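Local coordinates for protein tartronic semialdehyde reductase (Salmonella typhimurium, PDB 1YB4) that catalyses the NAD(P)H-dependent reduction of tartronate semialdehyde (2-hydroxy-3-oxopropanoate) to (R)-glycerate, and the reverse oxidation, at residues 183-195 / 279-293. Numbering follows the deposited sequence.
Sequences IEAVSEALVFASK and HSAMVQALELMANHK
Val191 is a knob in the hole made by Val283, Leu286, Glu287 and Ala290, where residues 183-195, the C-terminal part of helix 167-195, run at 39° to helix 283-290. Its CG2 meets Val283 CG2 at 3.8 Å, while CG1, anti to the backbone N (chi1 172°), lies near Ala290 CB. Leu286 returns the packing, entering among Glu184, Ser187, Glu188 and Val191. Here, in the helical C-terminal domain of this 3-hydroxyisobutyrate dehydrogenase-related enzyme, the last helix packs on the long one. Two turns earlier, Ile183 crosses His279 at about a right angle and sets CD1 squarely over the imidazole, 3.5 Å from the ring centroid. CG2 of the same isoleucine touches Met282 CB, the methionine being modelled as selenomethionine. ND1 of His279 is hydrogen-bonded to ND1 of His238, and the His279 side chain lies about 10 Å from that of Lys172, the predicted active-site residue. At the far end a Schellman motif closes helix 283-290 at Asn291, and one ring face of His292 takes Lys195 CA, 3.6 Å from the centroid. The extended lysine chain crosses this ring at a slant, CG 3.6 Å from His292 CD2. Aliphatic groups thus meet the carbon parts of polar residues mid-contact, while Lys195 NZ donates to Ala290 O (2.8 Å, in the carbonyl plane) and to Ala253 O of the second subunit, tying the helix end to the subunit interface.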
loop_
_atom_site.group_PDB
_atom_site.type_symbol
_atom_site.label_atom_id
_atom_site.label_comp_id
_atom_site.label_asym_id
_atom_site.label_seq_id
_atom_site.Cartn_x
_atom_site.Cartn_y
_atom_site.Cartn_z
ATOM N N ILE A 183 7.240 13.970 -2.495
ATOM C CA ILE A 183 8.527 13.701 -1.861
ATOM C C ILE A 183 8.813 12.200 -1.906
ATOM O O ILE A 183 9.933 11.784 -2.195
ATOM C CB ILE A 183 8.562 14.184 -0.376
ATOM C CG1 ILE A 183 8.556 15.715 -0.330
ATOM C CG2 ILE A 183 9.811 13.676 0.309
ATOM C CD1 ILE A 183 8.397 16.310 1.083
ATOM N N GLU A 184 7.799 11.384 -1.643
ATOM C CA GLU A 184 7.996 9.945 -1.647
ATOM C C GLU A 184 8.289 9.465 -3.065
ATOM O O GLU A 184 9.103 8.558 -3.276
ATOM C CB GLU A 184 6.759 9.253 -1.076
ATOM C CG GLU A 184 6.994 7.837 -0.554
ATOM C CD GLU A 184 6.936 6.782 -1.642
ATOM O OE1 GLU A 184 6.382 7.068 -2.729
ATOM O OE2 GLU A 184 7.425 5.655 -1.397
ATOM N N ALA A 185 7.640 10.085 -4.042
ATOM C CA ALA A 185 7.861 9.700 -5.427
ATOM C C ALA A 185 9.317 9.935 -5.847
ATOM O O ALA A 185 9.964 9.043 -6.397
ATOM C CB ALA A 185 6.905 10.452 -6.343
ATOM N N VAL A 186 9.837 11.129 -5.584
ATOM C CA VAL A 186 11.224 11.433 -5.936
ATOM C C VAL A 186 12.162 10.436 -5.231
ATOM O O VAL A 186 13.176 10.014 -5.801
ATOM C CB VAL A 186 11.587 12.901 -5.536
ATOM C CG1 VAL A 186 13.000 13.261 -6.006
ATOM C CG2 VAL A 186 10.562 13.858 -6.157
ATOM N N SER A 187 11.808 10.044 -4.008
ATOM C CA SER A 187 12.605 9.089 -3.224
ATOM C C SER A 187 12.678 7.693 -3.873
ATOM O O SER A 187 13.741 7.065 -3.923
ATOM C CB SER A 187 12.010 8.943 -1.817
ATOM O OG SER A 187 11.898 10.193 -1.153
ATOM N N GLU A 188 11.542 7.210 -4.364
ATOM C CA GLU A 188 11.481 5.893 -4.985
ATOM C C GLU A 188 12.207 5.860 -6.326
ATOM O O GLU A 188 12.874 4.884 -6.655
ATOM C CB GLU A 188 10.018 5.467 -5.184
ATOM C CG GLU A 188 9.373 4.872 -3.949
ATOM C CD GLU A 188 8.006 4.243 -4.218
ATOM O OE1 GLU A 188 7.798 3.648 -5.306
ATOM O OE2 GLU A 188 7.138 4.320 -3.320
ATOM N N ALA A 189 12.069 6.938 -7.093
ATOM C CA ALA A 189 12.701 7.057 -8.406
ATOM C C ALA A 189 14.227 7.182 -8.329
ATOM O O ALA A 189 14.951 6.508 -9.064
ATOM C CB ALA A 189 12.115 8.255 -9.138
ATOM N N LEU A 190 14.713 8.041 -7.439
ATOM C CA LEU A 190 16.151 8.242 -7.298
ATOM C C LEU A 190 16.859 7.064 -6.601
ATOM O O LEU A 190 17.918 6.620 -7.056
ATOM C CB LEU A 190 16.420 9.566 -6.573
ATOM C CG LEU A 190 16.022 10.804 -7.387
ATOM C CD1 LEU A 190 16.200 12.070 -6.578
ATOM C CD2 LEU A 190 16.878 10.888 -8.623
ATOM N N VAL A 191 16.287 6.545 -5.513
ATOM C CA VAL A 191 16.904 5.397 -4.842
ATOM C C VAL A 191 17.041 4.285 -5.894
ATOM O O VAL A 191 18.090 3.650 -6.021
ATOM C CB VAL A 191 16.055 4.901 -3.630
ATOM C CG1 VAL A 191 16.601 3.605 -3.086
ATOM C CG2 VAL A 191 16.074 5.935 -2.547
ATOM N N PHE A 192 15.990 4.082 -6.678
ATOM C CA PHE A 192 16.001 3.075 -7.735
ATOM C C PHE A 192 17.064 3.402 -8.793
ATOM O O PHE A 192 17.851 2.543 -9.176
ATOM C CB PHE A 192 14.644 3.027 -8.423
ATOM C CG PHE A 192 14.725 2.592 -9.849
ATOM C CD1 PHE A 192 14.902 1.253 -10.171
ATOM C CD2 PHE A 192 14.702 3.531 -10.870
ATOM C CE1 PHE A 192 15.055 0.856 -11.488
ATOM C CE2 PHE A 192 14.857 3.140 -12.196
ATOM C CZ PHE A 192 15.036 1.805 -12.509
ATOM N N ALA A 193 17.048 4.638 -9.291
ATOM C CA ALA A 193 18.018 5.064 -10.297
ATOM C C ALA A 193 19.411 4.839 -9.739
ATOM O O ALA A 193 20.309 4.398 -10.440
ATOM C CB ALA A 193 17.832 6.548 -10.631
ATOM N N SER A 194 19.587 5.142 -8.460
ATOM C CA SER A 194 20.889 4.972 -7.847
ATOM C C SER A 194 21.315 3.513 -7.807
ATOM O O SER A 194 22.376 3.167 -8.324
ATOM C CB SER A 194 20.891 5.549 -6.439
ATOM O OG SER A 194 22.150 5.341 -5.838
ATOM N N LYS A 195 20.486 2.661 -7.196
ATOM C CA LYS A 195 20.802 1.237 -7.091
ATOM C C LYS A 195 20.934 0.591 -8.470
ATOM O O LYS A 195 21.494 -0.499 -8.605
ATOM C CB LYS A 195 19.738 0.501 -6.258
ATOM C CG LYS A 195 20.119 -0.942 -5.903
ATOM C CD LYS A 195 19.280 -1.518 -4.748
ATOM C CE LYS A 195 19.901 -2.808 -4.209
ATOM N NZ LYS A 195 19.199 -3.384 -3.023
ATOM N N HIS A 279 11.354 17.019 5.964
ATOM C CA HIS A 279 10.615 15.917 5.368
ATOM C C HIS A 279 11.245 15.360 4.097
ATOM O O HIS A 279 10.759 14.368 3.535
ATOM C CB HIS A 279 9.147 16.293 5.135
ATOM C CG HIS A 279 8.944 17.579 4.398
ATOM N ND1 HIS A 279 7.692 18.101 4.159
ATOM C CD2 HIS A 279 9.822 18.420 3.808
ATOM C CE1 HIS A 279 7.805 19.206 3.446
ATOM N NE2 HIS A 279 9.088 19.424 3.218
ATOM N N SER A 280 12.333 15.983 3.646
ATOM C CA SER A 280 13.034 15.488 2.471
ATOM C C SER A 280 13.801 14.260 2.959
ATOM O O SER A 280 14.272 13.438 2.173
ATOM C CB SER A 280 13.998 16.550 1.920
ATOM O OG SER A 280 14.936 16.954 2.903
ATOM N N ALA A 281 13.904 14.139 4.277
ATOM C CA ALA A 281 14.575 13.013 4.907
ATOM C C ALA A 281 13.811 11.708 4.641
ATOM O O ALA A 281 14.263 10.609 4.988
ATOM C CB ALA A 281 14.684 13.260 6.391
HETATM N N MSE A 282 12.639 11.855 4.040
HETATM C CA MSE A 282 11.790 10.735 3.672
HETATM C C MSE A 282 12.601 9.678 2.948
HETATM O O MSE A 282 12.435 8.488 3.190
HETATM C CB MSE A 282 10.672 11.234 2.745
HETATM C CG MSE A 282 9.939 10.165 1.947
HETATM SE SE MSE A 282 8.789 9.081 3.045
HETATM C CE MSE A 282 9.787 7.471 3.013
ATOM N N VAL A 283 13.485 10.131 2.063
ATOM C CA VAL A 283 14.303 9.248 1.243
ATOM C C VAL A 283 15.019 8.179 2.035
ATOM O O VAL A 283 15.259 7.072 1.542
ATOM C CB VAL A 283 15.334 10.066 0.411
ATOM C CG1 VAL A 283 16.275 10.811 1.334
ATOM C CG2 VAL A 283 16.102 9.147 -0.542
ATOM N N GLN A 284 15.352 8.494 3.274
ATOM C CA GLN A 284 16.056 7.530 4.109
ATOM C C GLN A 284 15.237 6.264 4.348
ATOM O O GLN A 284 15.797 5.181 4.508
ATOM C CB GLN A 284 16.437 8.171 5.449
ATOM C CG GLN A 284 17.402 9.337 5.302
ATOM C CD GLN A 284 17.990 9.781 6.625
ATOM O OE1 GLN A 284 17.287 10.312 7.487
ATOM N NE2 GLN A 284 19.286 9.555 6.797
ATOM N N ALA A 285 13.913 6.397 4.367
ATOM C CA ALA A 285 13.059 5.243 4.599
ATOM C C ALA A 285 13.201 4.247 3.475
ATOM O O ALA A 285 13.293 3.049 3.715
ATOM C CB ALA A 285 11.624 5.667 4.739
ATOM N N LEU A 286 13.221 4.735 2.240
ATOM C CA LEU A 286 13.374 3.825 1.118
ATOM C C LEU A 286 14.811 3.324 0.991
ATOM O O LEU A 286 15.050 2.217 0.502
ATOM C CB LEU A 286 12.900 4.488 -0.171
ATOM C CG LEU A 286 11.386 4.659 -0.053
ATOM C CD1 LEU A 286 11.074 5.979 0.586
ATOM C CD2 LEU A 286 10.766 4.582 -1.389
ATOM N N GLU A 287 15.775 4.129 1.435
ATOM C CA GLU A 287 17.167 3.689 1.378
ATOM C C GLU A 287 17.277 2.499 2.325
ATOM O O GLU A 287 17.891 1.495 1.997
ATOM C CB GLU A 287 18.123 4.807 1.807
ATOM C CG GLU A 287 18.211 5.947 0.803
ATOM C CD GLU A 287 19.034 7.114 1.316
ATOM O OE1 GLU A 287 18.903 7.442 2.512
ATOM O OE2 GLU A 287 19.795 7.715 0.530
ATOM N N LEU A 288 16.651 2.609 3.493
ATOM C CA LEU A 288 16.676 1.538 4.491
ATOM C C LEU A 288 16.040 0.258 3.934
ATOM O O LEU A 288 16.591 -0.844 4.073
ATOM C CB LEU A 288 15.913 1.986 5.744
ATOM C CG LEU A 288 15.840 1.018 6.927
ATOM C CD1 LEU A 288 17.232 0.727 7.421
ATOM C CD2 LEU A 288 15.011 1.622 8.054
HETATM N N MSE A 289 14.882 0.428 3.297
HETATM C CA MSE A 289 14.131 -0.679 2.735
HETATM C C MSE A 289 14.775 -1.325 1.512
HETATM O O MSE A 289 14.347 -2.392 1.071
HETATM C CB MSE A 289 12.707 -0.201 2.423
HETATM C CG MSE A 289 11.905 0.143 3.690
HETATM SE SE MSE A 289 10.512 1.492 3.500
HETATM C CE MSE A 289 9.095 0.351 2.827
ATOM N N ALA A 290 15.812 -0.691 0.979
ATOM C CA ALA A 290 16.505 -1.209 -0.184
ATOM C C ALA A 290 17.957 -1.499 0.159
ATOM O O ALA A 290 18.675 -2.134 -0.620
ATOM C CB ALA A 290 16.435 -0.200 -1.317
ATOM N N ASN A 291 18.383 -1.058 1.339
ATOM C CA ASN A 291 19.767 -1.236 1.776
ATOM C C ASN A 291 20.676 -0.607 0.714
ATOM O O ASN A 291 21.599 -1.240 0.209
ATOM C CB ASN A 291 20.106 -2.723 1.936
ATOM C CG ASN A 291 21.359 -2.947 2.789
ATOM O OD1 ASN A 291 21.907 -2.000 3.374
ATOM N ND2 ASN A 291 21.809 -4.199 2.873
ATOM N N HIS A 292 20.390 0.646 0.375
ATOM C CA HIS A 292 21.165 1.372 -0.616
ATOM C C HIS A 292 20.880 2.877 -0.493
ATOM O O HIS A 292 19.760 3.325 -0.740
ATOM C CB HIS A 292 20.793 0.856 -2.001
ATOM C CG HIS A 292 21.665 1.375 -3.092
ATOM N ND1 HIS A 292 21.633 2.689 -3.503
ATOM C CD2 HIS A 292 22.600 0.763 -3.850
ATOM C CE1 HIS A 292 22.513 2.865 -4.470
ATOM N NE2 HIS A 292 23.115 1.712 -4.699
ATOM N N LYS A 293 21.896 3.655 -0.120
ATOM C CA LYS A 293 21.724 5.093 0.059
ATOM C C LYS A 293 21.994 5.966 -1.181
ATOM O O LYS A 293 22.387 5.460 -2.228
ATOM C CB LYS A 293 22.585 5.552 1.245
ATOM C CG LYS A 293 22.355 4.695 2.488
ATOM C CD LYS A 293 22.980 5.269 3.749
ATOM C CE LYS A 293 22.236 6.514 4.227
ATOM N NZ LYS A 293 20.810 6.251 4.626
#